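Local coordinates for glycosyl hydrolase family 88 (Pedobacter heparinus, PDB 3WIW), which removes unsaturated glucuronyl residues from the ends of heparin-derived oligosaccharides by hydrolysis, at residues P56-P61 against N367-T372; G63-A68 against Q353-K358; F119-S124 against L179-W184; N175-E180 against Q248-Y253. One frame throughout, in Å; residues are numbered along the deposited sequence.

In the fold
Interactions 3 and 4 belong to the alpha6/alpha6-barrel, where helix 175-188 serves both: helix 117-132 packs on it in one, helix 245-262 in the other, and E180 takes part in both contacts. Interaction 3 packs aromatic rings and interaction 4 a methionine on two rings, each with a water bridge, interaction 4 being the more deeply buried. Interactions 1 and 2 lie together, 22 to 25 Å, centre to centre, from the helix pairs, and share the hairpin of strands 55-59 and 65-68. There two loops late in the chain close over the sheet. Interaction 1 is buried and ionic, near the predicted substrate site, whereas interaction 2 is a surface contact of one amide bond and a valine.

Interaction 1. Residues P56-P61 against N367-T372; sequences PRSVNP and NSEIDT
The classic beta bulge in strand 55-59, where R57 and S58 both face R66 of strand 65-68, supplies two consecutive side chains to the carboxylate of E369, in the loop that leads to helix 375-392. R57 grips it side-on with two nitrogens. Its NE gives a hydrogen to E369 OE2 at 2.8 Å, on the syn side of that oxygen, and its NH2 gives one to E369 OE1 at 3.0 Å. The second bond is almost straight (177°) and runs in the guanidinium plane, yet it reaches OE1 from above the carboxylate, because the two flat groups are twisted 43° apart. The extended R57 chain crosses E369 at about a right angle and carries NE to its partner. From the anti side of OE2, S58 OG donates a further bond to E369 OE2, 2.7 Å long. Further along, T372 joins the two segments once more: V59 N donates to T372 OG1 at 2.9 Å, the hydroxyl having swung opposite its own backbone nitrogen (chi1 167°).

R57 NH1 turns to another acid, forming a salt bridge with D72. The predicted substrate site is close by: the side chain of R57 is about 7 Å from a bound HEPES buffer molecule, and that of E369 about 7 Å from R246, predicted to bind substrate. With two donors on OE2, one on OE1 and a long, weak ion pair to R66, the carboxylate of E369 is probably ionised and has little freedom to rotate.

Interaction 2. Residues G63-A68 against Q353-K358; sequences GTVRLA and QFFILK
The carbonyl oxygen of G63 takes a hydrogen from the side-chain amide of Q353, with NE2 of Q353 2.9 Å from O of G63. The bond is well formed on both sides: the N-H points at the oxygen at 163°, NE2 lies in the plane of the G63 carbonyl, and the acceptor is nearly in the plane of the Q353 amide. Q353 gets there by bending at its second torsion (chi2 -76°), which lays the side chain against V65 before the amide arrives at the glycine. V65 meets it with one methyl: CG2 of V65 is 3.6 Å from CD of Q353 and 3.7 Å from CG of Q353, so the same carbon is in touch with both the aliphatic part and the amide.

The other methyl of V65 serves a different neighbour. Placed opposite the backbone nitrogen, CG1 of V65 approaches the edge of the F355 ring, 4.4 Å from CE2 of F355, a looser apolar touch. F355 also packs on P56 and V59 of strand 55-59 and on P373, while the backbone oxygen of Q353 is held by the hydroxyl of Y50. Across the sheet, R66 pairs its backbone with R57 and S58. The result is a two-stranded antiparallel beta hairpin, 55-59 with 65-68, touched near its turn by Q353 and on one face by F355, both from the loop that joins helix 327-340 to strand 360-361.

Interaction 3. Residues F119-S124 against L179-W184; sequences FMLYCS and LEYLYW
Y122 and Y181 both carry their rings opposite the backbone nitrogen (chi1 -164° for Y122), and W184, one turn beyond Y181, does the same; these torsions gather the three into an aromatic cluster between two helices of the alpha6/alpha6-barrel. Helix 117-132 and helix 175-188 begin beside D116 and D174, the predicted nucleophile and proton donor, and cross here at 57°, with local axes 9.5 Å apart.

The two tyrosine rings are close to parallel, 22° between planes, but slid so far that they barely overlap. What sits over one face of each ring is aliphatic: CA of Y181 lies above the Y122 ring, 4.0 Å from its centroid, and CB of Y122 lies above the Y181 ring, 4.1 Å from its centroid. The rings themselves meet at the rim, CD1 of Y122 against CD1 of Y181 at 3.5 Å. Farther out, the phenol end of Y122 leans obliquely on W184, bringing OH of Y122 to 3.3 Å from CB of W184. L121 comes in obliquely on the same side of the Y181 ring as Y122, its CD1 beside the tyrosine hydroxyl, which is itself hydrogen-bonded to the backbone oxygen of L141 in helix 138-150.

E180 sends its extended chain to the edge of the Y122 ring, with OE1 near the ring plane. One water spans the polar ends, 2.6 Å from OH of Y122 and donating to OE1 of E180 at 2.7 Å.

Interaction 4. Residues N175-E180 against Q248-Y253; sequences NLMNLE and QAWGLY
M177 fills the angle between two aromatic side chains, W250 and Y253, and each part of it meets something different. Its methyl rests over the Y253 ring, CE of M177 being 3.5 Å from the ring centroid and 20° off the normal, a CH-pi contact displaced toward CD1 and CE1. The sulfur touches both rings obliquely, SD of M177 lying 3.4 Å from CD1 of Y253 and 3.5 Å from CE3 of W250, so two Met-aromatic contacts share one atom. Nearer the backbone, CG of M177 presses on CE3 of W250 at 3.4 Å. Bends at both chi2 (-66°) and chi3 fold the chain back enough for all of this. Beside it, CD1 of L176 packs on CA of G251, 3.9 Å away.

These are helices 175-188 and 245-262 of the alpha6/alpha6-barrel, running in roughly the same direction, 32° apart. At the outer end of the contact a water donates to OE2 of E180 and to OH of Y253, each at 2.7 Å; the same hydroxyl is also hydrogen-bonded to E383.

Around W250, predicted to bind substrate, the next shell reaches the predicted catalytic residues. Its indole NE1 makes a weak hydrogen bond to D174, the predicted proton donor, and its ring meets that of F119. N178 ties the backbone nitrogen of F119 to its OD1 and gives ND2 to D116, the predicted nucleophile.

Interaction 1. Residues P56-P61 against N367-T372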
# COMPACT_ATOMS: atom_id res chain seq x y z
N PRO A 56 -4.72 -9.67 -12.17
CA PRO A 56 -3.86 -10.66 -11.51
C PRO A 56 -3.59 -10.27 -10.06
O PRO A 56 -3.24 -9.12 -9.79
CB PRO A 56 -2.58 -10.60 -12.36
CG PRO A 56 -2.55 -9.22 -12.89
CD PRO A 56 -3.99 -8.87 -13.17
N ARG A 57 -3.76 -11.23 -9.15
CA ARG A 57 -3.55 -10.98 -7.73
C ARG A 57 -2.34 -11.71 -7.13
O ARG A 57 -1.49 -11.09 -6.51
CB ARG A 57 -4.80 -11.33 -6.92
CG ARG A 57 -4.61 -11.21 -5.42
CD ARG A 57 -5.93 -11.39 -4.65
NE ARG A 57 -5.67 -11.69 -3.25
CZ ARG A 57 -6.51 -11.49 -2.23
NH1 ARG A 57 -7.67 -10.86 -2.43
NH2 ARG A 57 -6.15 -11.88 -1.00
N SER A 58 -2.28 -13.02 -7.28
CA SER A 58 -1.22 -13.81 -6.67
C SER A 58 -1.11 -15.13 -7.42
O SER A 58 -1.87 -15.39 -8.36
CB SER A 58 -1.48 -14.05 -5.18
OG SER A 58 -2.70 -14.73 -4.97
N VAL A 59 -0.15 -15.96 -7.02
CA VAL A 59 0.03 -17.26 -7.66
C VAL A 59 -0.31 -18.35 -6.65
O VAL A 59 0.24 -18.39 -5.55
CB VAL A 59 1.46 -17.40 -8.19
CG1 VAL A 59 1.68 -18.81 -8.79
CG2 VAL A 59 1.74 -16.34 -9.25
N ASN A 60 -1.26 -19.20 -7.01
CA ASN A 60 -1.70 -20.31 -6.16
C ASN A 60 -0.61 -21.37 -6.01
O ASN A 60 0.29 -21.45 -6.85
CB ASN A 60 -2.92 -20.96 -6.81
CG ASN A 60 -4.11 -20.02 -6.84
OD1 ASN A 60 -4.37 -19.29 -5.87
ND2 ASN A 60 -4.83 -20.01 -7.96
N PRO A 61 -0.69 -22.19 -4.94
CA PRO A 61 0.27 -23.28 -4.74
C PRO A 61 0.43 -24.17 -5.97
O PRO A 61 1.53 -24.66 -6.19
CB PRO A 61 -0.35 -24.07 -3.58
CG PRO A 61 -1.07 -23.02 -2.78
CD PRO A 61 -1.61 -22.04 -3.79
N ASN A 367 -3.11 -19.85 6.23
CA ASN A 367 -2.55 -20.63 5.12
C ASN A 367 -2.92 -20.00 3.78
O ASN A 367 -3.30 -20.70 2.82
CB ASN A 367 -3.01 -22.09 5.17
CG ASN A 367 -2.24 -22.97 4.21
OD1 ASN A 367 -1.09 -22.66 3.87
ND2 ASN A 367 -2.87 -24.05 3.73
N SER A 368 -2.79 -18.68 3.69
CA SER A 368 -3.25 -17.95 2.52
C SER A 368 -2.13 -17.12 1.93
O SER A 368 -1.55 -16.26 2.61
CB SER A 368 -4.42 -17.06 2.91
OG SER A 368 -4.89 -16.35 1.79
N GLU A 369 -1.83 -17.38 0.66
CA GLU A 369 -0.86 -16.58 -0.08
C GLU A 369 0.49 -16.50 0.64
O GLU A 369 1.06 -15.43 0.82
CB GLU A 369 -1.43 -15.18 -0.39
CG GLU A 369 -2.62 -15.24 -1.38
CD GLU A 369 -3.32 -13.92 -1.62
OE1 GLU A 369 -3.49 -13.14 -0.66
OE2 GLU A 369 -3.70 -13.62 -2.78
N ILE A 370 1.01 -17.66 1.02
CA ILE A 370 2.30 -17.69 1.68
C ILE A 370 3.40 -17.86 0.64
O ILE A 370 3.44 -18.87 -0.07
CB ILE A 370 2.40 -18.83 2.71
CG1 ILE A 370 1.31 -18.70 3.79
CG2 ILE A 370 3.79 -18.83 3.35
CD1 ILE A 370 1.18 -19.96 4.67
N ASP A 371 4.29 -16.88 0.57
CA ASP A 371 5.48 -16.93 -0.30
C ASP A 371 5.09 -16.94 -1.77
O ASP A 371 5.39 -17.88 -2.51
CB ASP A 371 6.44 -18.10 0.07
CG ASP A 371 7.79 -17.93 -0.58
OD1 ASP A 371 8.08 -16.86 -1.13
OD2 ASP A 371 8.60 -18.87 -0.57
N THR A 372 4.40 -15.89 -2.20
CA THR A 372 3.87 -15.74 -3.54
C THR A 372 4.05 -14.28 -3.95
O THR A 372 4.07 -13.39 -3.09
CB THR A 372 2.30 -16.04 -3.59
OG1 THR A 372 1.74 -15.60 -4.84
CG2 THR A 372 1.55 -15.28 -2.53

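Interaction 2. Residues G63-A68 against Q353-K358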
# COMPACT_ATOMS: atom_id res chain seq x y z
N GLY A 63 0.41 -23.21 -9.04
CA GLY A 63 1.03 -22.45 -10.11
C GLY A 63 0.09 -21.59 -10.92
O GLY A 63 0.55 -20.74 -11.69
N THR A 64 -1.21 -21.80 -10.77
CA THR A 64 -2.21 -20.98 -11.47
C THR A 64 -2.36 -19.59 -10.84
O THR A 64 -1.93 -19.35 -9.70
CB THR A 64 -3.59 -21.67 -11.50
OG1 THR A 64 -4.05 -21.86 -10.16
CG2 THR A 64 -3.54 -23.02 -12.23
N VAL A 65 -2.97 -18.66 -11.56
CA VAL A 65 -3.06 -17.29 -11.08
C VAL A 65 -4.41 -17.03 -10.42
O VAL A 65 -5.47 -17.33 -10.99
CB VAL A 65 -2.85 -16.30 -12.23
CG1 VAL A 65 -2.98 -14.87 -11.71
CG2 VAL A 65 -1.49 -16.50 -12.86
N ARG A 66 -4.37 -16.51 -9.19
CA ARG A 66 -5.57 -16.03 -8.52
C ARG A 66 -5.90 -14.66 -9.08
O ARG A 66 -5.04 -13.78 -9.11
CB ARG A 66 -5.36 -15.93 -7.01
CG ARG A 66 -6.55 -15.36 -6.28
CD ARG A 66 -6.37 -15.44 -4.78
NE ARG A 66 -7.48 -14.78 -4.09
CZ ARG A 66 -7.66 -14.79 -2.78
NH1 ARG A 66 -8.69 -14.16 -2.25
NH2 ARG A 66 -6.82 -15.45 -2.00
N LEU A 67 -7.14 -14.48 -9.51
CA LEU A 67 -7.60 -13.24 -10.12
C LEU A 67 -8.48 -12.42 -9.16
O LEU A 67 -9.15 -12.98 -8.28
CB LEU A 67 -8.38 -13.52 -11.42
CG LEU A 67 -7.63 -14.33 -12.48
CD1 LEU A 67 -8.53 -14.71 -13.62
CD2 LEU A 67 -6.42 -13.53 -12.96
N ALA A 68 -8.46 -11.10 -9.34
CA ALA A 68 -9.17 -10.16 -8.49
C ALA A 68 -10.25 -9.45 -9.31
O ALA A 68 -9.96 -8.51 -10.05
CB ALA A 68 -8.20 -9.14 -7.93
N GLN A 353 4.52 -15.71 -13.64
CA GLN A 353 3.21 -15.31 -14.12
C GLN A 353 3.11 -13.80 -14.39
O GLN A 353 2.04 -13.19 -14.31
CB GLN A 353 2.10 -15.82 -13.18
CG GLN A 353 2.06 -17.36 -13.06
CD GLN A 353 1.43 -18.04 -14.29
OE1 GLN A 353 1.50 -17.53 -15.40
NE2 GLN A 353 0.77 -19.17 -14.07
N PHE A 354 4.26 -13.23 -14.77
CA PHE A 354 4.41 -11.82 -15.14
C PHE A 354 4.30 -10.84 -13.96
O PHE A 354 4.28 -9.62 -14.18
CB PHE A 354 3.46 -11.41 -16.28
CG PHE A 354 3.52 -12.32 -17.47
CD1 PHE A 354 4.74 -12.68 -18.04
CD2 PHE A 354 2.35 -12.85 -18.01
CE1 PHE A 354 4.77 -13.54 -19.14
CE2 PHE A 354 2.38 -13.70 -19.10
CZ PHE A 354 3.59 -14.04 -19.66
N PHE A 355 4.25 -11.35 -12.73
CA PHE A 355 4.43 -10.48 -11.59
C PHE A 355 5.89 -10.03 -11.50
O PHE A 355 6.80 -10.74 -11.93
CB PHE A 355 4.06 -11.18 -10.30
CG PHE A 355 2.59 -11.45 -10.15
CD1 PHE A 355 1.73 -10.46 -9.68
CD2 PHE A 355 2.05 -12.68 -10.49
CE1 PHE A 355 0.36 -10.70 -9.53
CE2 PHE A 355 0.69 -12.94 -10.34
CZ PHE A 355 -0.17 -11.95 -9.86
N ILE A 356 6.11 -8.88 -10.88
CA ILE A 356 7.44 -8.28 -10.84
C ILE A 356 8.29 -8.84 -9.68
O ILE A 356 9.42 -9.25 -9.90
CB ILE A 356 7.33 -6.76 -10.76
CG1 ILE A 356 6.63 -6.21 -12.02
CG2 ILE A 356 8.70 -6.13 -10.58
CD1 ILE A 356 6.20 -4.76 -11.95
N LEU A 357 7.76 -8.87 -8.46
CA LEU A 357 8.46 -9.38 -7.29
C LEU A 357 7.96 -10.75 -6.85
O LEU A 357 6.84 -11.17 -7.19
CB LEU A 357 8.29 -8.43 -6.12
CG LEU A 357 8.92 -7.05 -6.24
CD1 LEU A 357 8.73 -6.29 -4.92
CD2 LEU A 357 10.39 -7.14 -6.58
N LYS A 358 8.80 -11.44 -6.09
CA LYS A 358 8.47 -12.71 -5.45
C LYS A 358 8.38 -12.54 -3.92
O LYS A 358 8.74 -11.49 -3.38
CB LYS A 358 9.55 -13.72 -5.78
CG LYS A 358 9.63 -14.03 -7.27
CD LYS A 358 10.83 -14.92 -7.62
CE LYS A 358 12.17 -14.19 -7.54
NZ LYS A 358 13.32 -15.14 -7.66

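Interaction 3. Residues F119-S124 against L179-W184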
# COMPACT_ATOMS: atom_id res chain seq x y z
N PHE A 119 -7.52 1.83 -1.92
CA PHE A 119 -6.73 0.86 -2.67
C PHE A 119 -7.36 0.55 -4.03
O PHE A 119 -6.66 0.36 -5.02
CB PHE A 119 -6.63 -0.44 -1.88
CG PHE A 119 -5.78 -0.38 -0.63
CD1 PHE A 119 -4.47 0.08 -0.66
CD2 PHE A 119 -6.30 -0.86 0.57
CE1 PHE A 119 -3.67 0.02 0.52
CE2 PHE A 119 -5.53 -0.90 1.73
CZ PHE A 119 -4.22 -0.47 1.70
N MET A 120 -8.69 0.45 -4.07
CA MET A 120 -9.38 -0.03 -5.27
C MET A 120 -9.55 1.03 -6.35
O MET A 120 -9.22 0.77 -7.50
CB MET A 120 -10.75 -0.59 -4.88
CG MET A 120 -10.63 -1.81 -3.94
SD MET A 120 -12.16 -2.22 -3.07
CE MET A 120 -13.01 -3.06 -4.35
N LEU A 121 -10.09 2.19 -5.97
CA LEU A 121 -10.30 3.30 -6.92
C LEU A 121 -9.17 4.30 -6.94
O LEU A 121 -8.79 4.78 -8.00
CB LEU A 121 -11.58 4.06 -6.59
CG LEU A 121 -12.87 3.36 -6.97
CD1 LEU A 121 -14.06 4.09 -6.35
CD2 LEU A 121 -13.03 3.38 -8.48
N TYR A 122 -8.63 4.67 -5.78
CA TYR A 122 -7.60 5.71 -5.83
C TYR A 122 -6.29 5.20 -6.47
O TYR A 122 -5.62 5.94 -7.20
CB TYR A 122 -7.39 6.36 -4.47
CG TYR A 122 -6.63 7.67 -4.56
CD1 TYR A 122 -7.20 8.77 -5.21
CD2 TYR A 122 -5.35 7.80 -4.02
CE1 TYR A 122 -6.50 9.97 -5.30
CE2 TYR A 122 -4.62 8.98 -4.12
CZ TYR A 122 -5.23 10.08 -4.75
OH TYR A 122 -4.55 11.29 -4.86
N CYS A 123 -5.90 3.94 -6.25
CA CYS A 123 -4.74 3.39 -6.95
C CYS A 123 -4.93 3.26 -8.45
O CYS A 123 -3.96 3.25 -9.19
CB CYS A 123 -4.32 2.03 -6.38
SG CYS A 123 -3.82 2.06 -4.65
N SER A 124 -6.18 3.14 -8.90
CA SER A 124 -6.44 2.92 -10.31
C SER A 124 -6.86 4.22 -10.98
O SER A 124 -6.03 4.90 -11.61
CB SER A 124 -7.48 1.79 -10.48
OG SER A 124 -8.67 2.09 -9.78
N LEU A 179 -6.95 6.72 3.57
CA LEU A 179 -7.12 8.15 3.83
C LEU A 179 -6.61 9.03 2.69
O LEU A 179 -7.13 10.13 2.49
CB LEU A 179 -6.45 8.56 5.13
CG LEU A 179 -6.89 7.79 6.37
CD1 LEU A 179 -6.19 8.38 7.58
CD2 LEU A 179 -8.41 7.75 6.52
N GLU A 180 -5.63 8.54 1.93
CA GLU A 180 -5.01 9.37 0.88
C GLU A 180 -6.10 9.83 -0.11
O GLU A 180 -6.14 11.00 -0.52
CB GLU A 180 -3.90 8.60 0.17
CG GLU A 180 -3.11 9.55 -0.74
CD GLU A 180 -1.98 8.90 -1.48
OE1 GLU A 180 -1.44 9.52 -2.41
OE2 GLU A 180 -1.57 7.79 -1.08
N TYR A 181 -6.96 8.89 -0.48
CA TYR A 181 -8.10 9.16 -1.35
C TYR A 181 -8.94 10.32 -0.83
O TYR A 181 -9.27 11.25 -1.59
CB TYR A 181 -8.93 7.90 -1.43
CG TYR A 181 -10.07 7.88 -2.46
CD1 TYR A 181 -10.25 8.88 -3.43
CD2 TYR A 181 -10.97 6.80 -2.44
CE1 TYR A 181 -11.31 8.77 -4.36
CE2 TYR A 181 -11.99 6.68 -3.34
CZ TYR A 181 -12.17 7.66 -4.30
OH TYR A 181 -13.20 7.49 -5.19
N LEU A 182 -9.26 10.33 0.47
CA LEU A 182 -10.10 11.39 1.02
C LEU A 182 -9.36 12.72 1.15
O LEU A 182 -9.99 13.76 0.99
CB LEU A 182 -10.65 11.00 2.38
CG LEU A 182 -11.83 10.05 2.42
CD1 LEU A 182 -12.33 9.92 3.86
CD2 LEU A 182 -12.94 10.54 1.51
N TYR A 183 -8.08 12.71 1.51
CA TYR A 183 -7.35 13.99 1.51
C TYR A 183 -7.40 14.64 0.13
O TYR A 183 -7.69 15.83 -0.01
CB TYR A 183 -5.89 13.81 1.91
CG TYR A 183 -5.61 13.38 3.34
CD1 TYR A 183 -6.13 14.07 4.43
CD2 TYR A 183 -4.74 12.32 3.59
CE1 TYR A 183 -5.82 13.67 5.72
CE2 TYR A 183 -4.43 11.92 4.88
CZ TYR A 183 -4.97 12.60 5.94
OH TYR A 183 -4.65 12.21 7.22
N TRP A 184 -7.15 13.84 -0.89
CA TRP A 184 -7.16 14.32 -2.27
C TRP A 184 -8.55 14.79 -2.65
O TRP A 184 -8.72 15.88 -3.19
CB TRP A 184 -6.69 13.21 -3.24
CG TRP A 184 -6.93 13.59 -4.66
CD1 TRP A 184 -6.15 14.38 -5.45
CD2 TRP A 184 -8.10 13.27 -5.44
NE1 TRP A 184 -6.75 14.55 -6.68
CE2 TRP A 184 -7.94 13.88 -6.70
CE3 TRP A 184 -9.24 12.49 -5.21
CZ2 TRP A 184 -8.89 13.74 -7.73
CZ3 TRP A 184 -10.20 12.36 -6.22
CH2 TRP A 184 -10.02 12.99 -7.47
O HOH W 1 -2.46 11.79 -3.43

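Interaction 4. Residues N175-E180 against Q248-Y253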
# COMPACT_ATOMS: atom_id res chain seq x y z
N ASN A 175 -6.38 0.81 7.10
CA ASN A 175 -7.32 1.89 6.78
C ASN A 175 -6.57 3.24 6.66
O ASN A 175 -7.06 4.14 5.96
CB ASN A 175 -8.43 1.93 7.85
CG ASN A 175 -9.76 2.56 7.40
OD1 ASN A 175 -10.83 2.07 7.82
ND2 ASN A 175 -9.72 3.65 6.61
N LEU A 176 -5.41 3.39 7.30
CA LEU A 176 -4.61 4.61 7.09
C LEU A 176 -4.34 4.86 5.61
O LEU A 176 -4.29 6.01 5.16
CB LEU A 176 -3.29 4.58 7.86
CG LEU A 176 -3.43 4.68 9.38
CD1 LEU A 176 -2.12 4.21 10.01
CD2 LEU A 176 -3.77 6.10 9.83
N MET A 177 -4.11 3.79 4.85
CA MET A 177 -3.73 3.95 3.44
C MET A 177 -4.88 4.54 2.64
O MET A 177 -4.65 5.29 1.70
CB MET A 177 -3.32 2.60 2.86
CG MET A 177 -2.12 1.98 3.58
SD MET A 177 -0.59 2.91 3.37
CE MET A 177 -0.33 2.66 1.61
N ASN A 178 -6.10 4.16 3.02
CA ASN A 178 -7.31 4.63 2.34
C ASN A 178 -7.62 6.10 2.61
O ASN A 178 -8.47 6.67 1.94
CB ASN A 178 -8.45 3.69 2.71
CG ASN A 178 -8.31 2.35 2.05
OD1 ASN A 178 -8.21 2.27 0.83
ND2 ASN A 178 -8.27 1.28 2.85
N LEU A 179 -6.95 6.72 3.57
CA LEU A 179 -7.12 8.15 3.83
C LEU A 179 -6.61 9.03 2.69
O LEU A 179 -7.13 10.13 2.49
CB LEU A 179 -6.45 8.56 5.13
CG LEU A 179 -6.89 7.79 6.37
CD1 LEU A 179 -6.19 8.38 7.58
CD2 LEU A 179 -8.41 7.75 6.52
N GLU A 180 -5.63 8.54 1.93
CA GLU A 180 -5.01 9.37 0.88
C GLU A 180 -6.10 9.83 -0.11
O GLU A 180 -6.14 11.00 -0.52
CB GLU A 180 -3.90 8.60 0.17
CG GLU A 180 -3.11 9.55 -0.74
CD GLU A 180 -1.98 8.90 -1.48
OE1 GLU A 180 -1.44 9.52 -2.41
OE2 GLU A 180 -1.57 7.79 -1.08
N GLN A 248 2.86 -2.82 10.25
CA GLN A 248 3.81 -1.79 10.68
C GLN A 248 4.10 -0.86 9.49
O GLN A 248 4.18 0.37 9.68
CB GLN A 248 5.12 -2.39 11.19
CG GLN A 248 4.99 -3.49 12.25
CD GLN A 248 3.99 -3.13 13.37
OE1 GLN A 248 4.23 -2.22 14.18
NE2 GLN A 248 2.88 -3.86 13.42
N ALA A 249 4.25 -1.45 8.30
CA ALA A 249 4.51 -0.71 7.07
C ALA A 249 3.34 0.23 6.75
O ALA A 249 3.57 1.40 6.43
CB ALA A 249 4.74 -1.65 5.92
N TRP A 250 2.10 -0.25 6.84
CA TRP A 250 0.95 0.63 6.56
C TRP A 250 0.94 1.81 7.52
O TRP A 250 0.58 2.92 7.13
CB TRP A 250 -0.35 -0.12 6.75
CG TRP A 250 -0.71 -1.25 5.83
CD1 TRP A 250 -1.43 -2.36 6.22
CD2 TRP A 250 -0.55 -1.36 4.39
NE1 TRP A 250 -1.66 -3.17 5.14
CE2 TRP A 250 -1.16 -2.58 4.00
CE3 TRP A 250 0.08 -0.57 3.41
CZ2 TRP A 250 -1.21 -3.01 2.66
CZ3 TRP A 250 0.04 -1.02 2.06
CH2 TRP A 250 -0.60 -2.24 1.71
N GLY A 251 1.31 1.60 8.79
CA GLY A 251 1.41 2.69 9.75
C GLY A 251 2.45 3.71 9.35
O GLY A 251 2.17 4.92 9.32
N LEU A 252 3.66 3.25 9.05
CA LEU A 252 4.73 4.16 8.63
C LEU A 252 4.28 4.99 7.42
O LEU A 252 4.41 6.22 7.40
CB LEU A 252 5.98 3.36 8.27
CG LEU A 252 7.13 4.20 7.73
CD1 LEU A 252 7.62 5.24 8.76
CD2 LEU A 252 8.29 3.29 7.28
N TYR A 253 3.78 4.30 6.40
CA TYR A 253 3.34 4.96 5.19
C TYR A 253 2.18 5.92 5.49
O TYR A 253 2.16 7.04 4.99
CB TYR A 253 2.93 3.90 4.19
CG TYR A 253 2.74 4.35 2.76
CD1 TYR A 253 1.70 5.20 2.40
CD2 TYR A 253 3.58 3.87 1.75
CE1 TYR A 253 1.48 5.56 1.07
CE2 TYR A 253 3.39 4.23 0.42
CZ TYR A 253 2.32 5.07 0.09
OH TYR A 253 2.09 5.39 -1.23
O HOH W 2 1.02 7.80 -1.87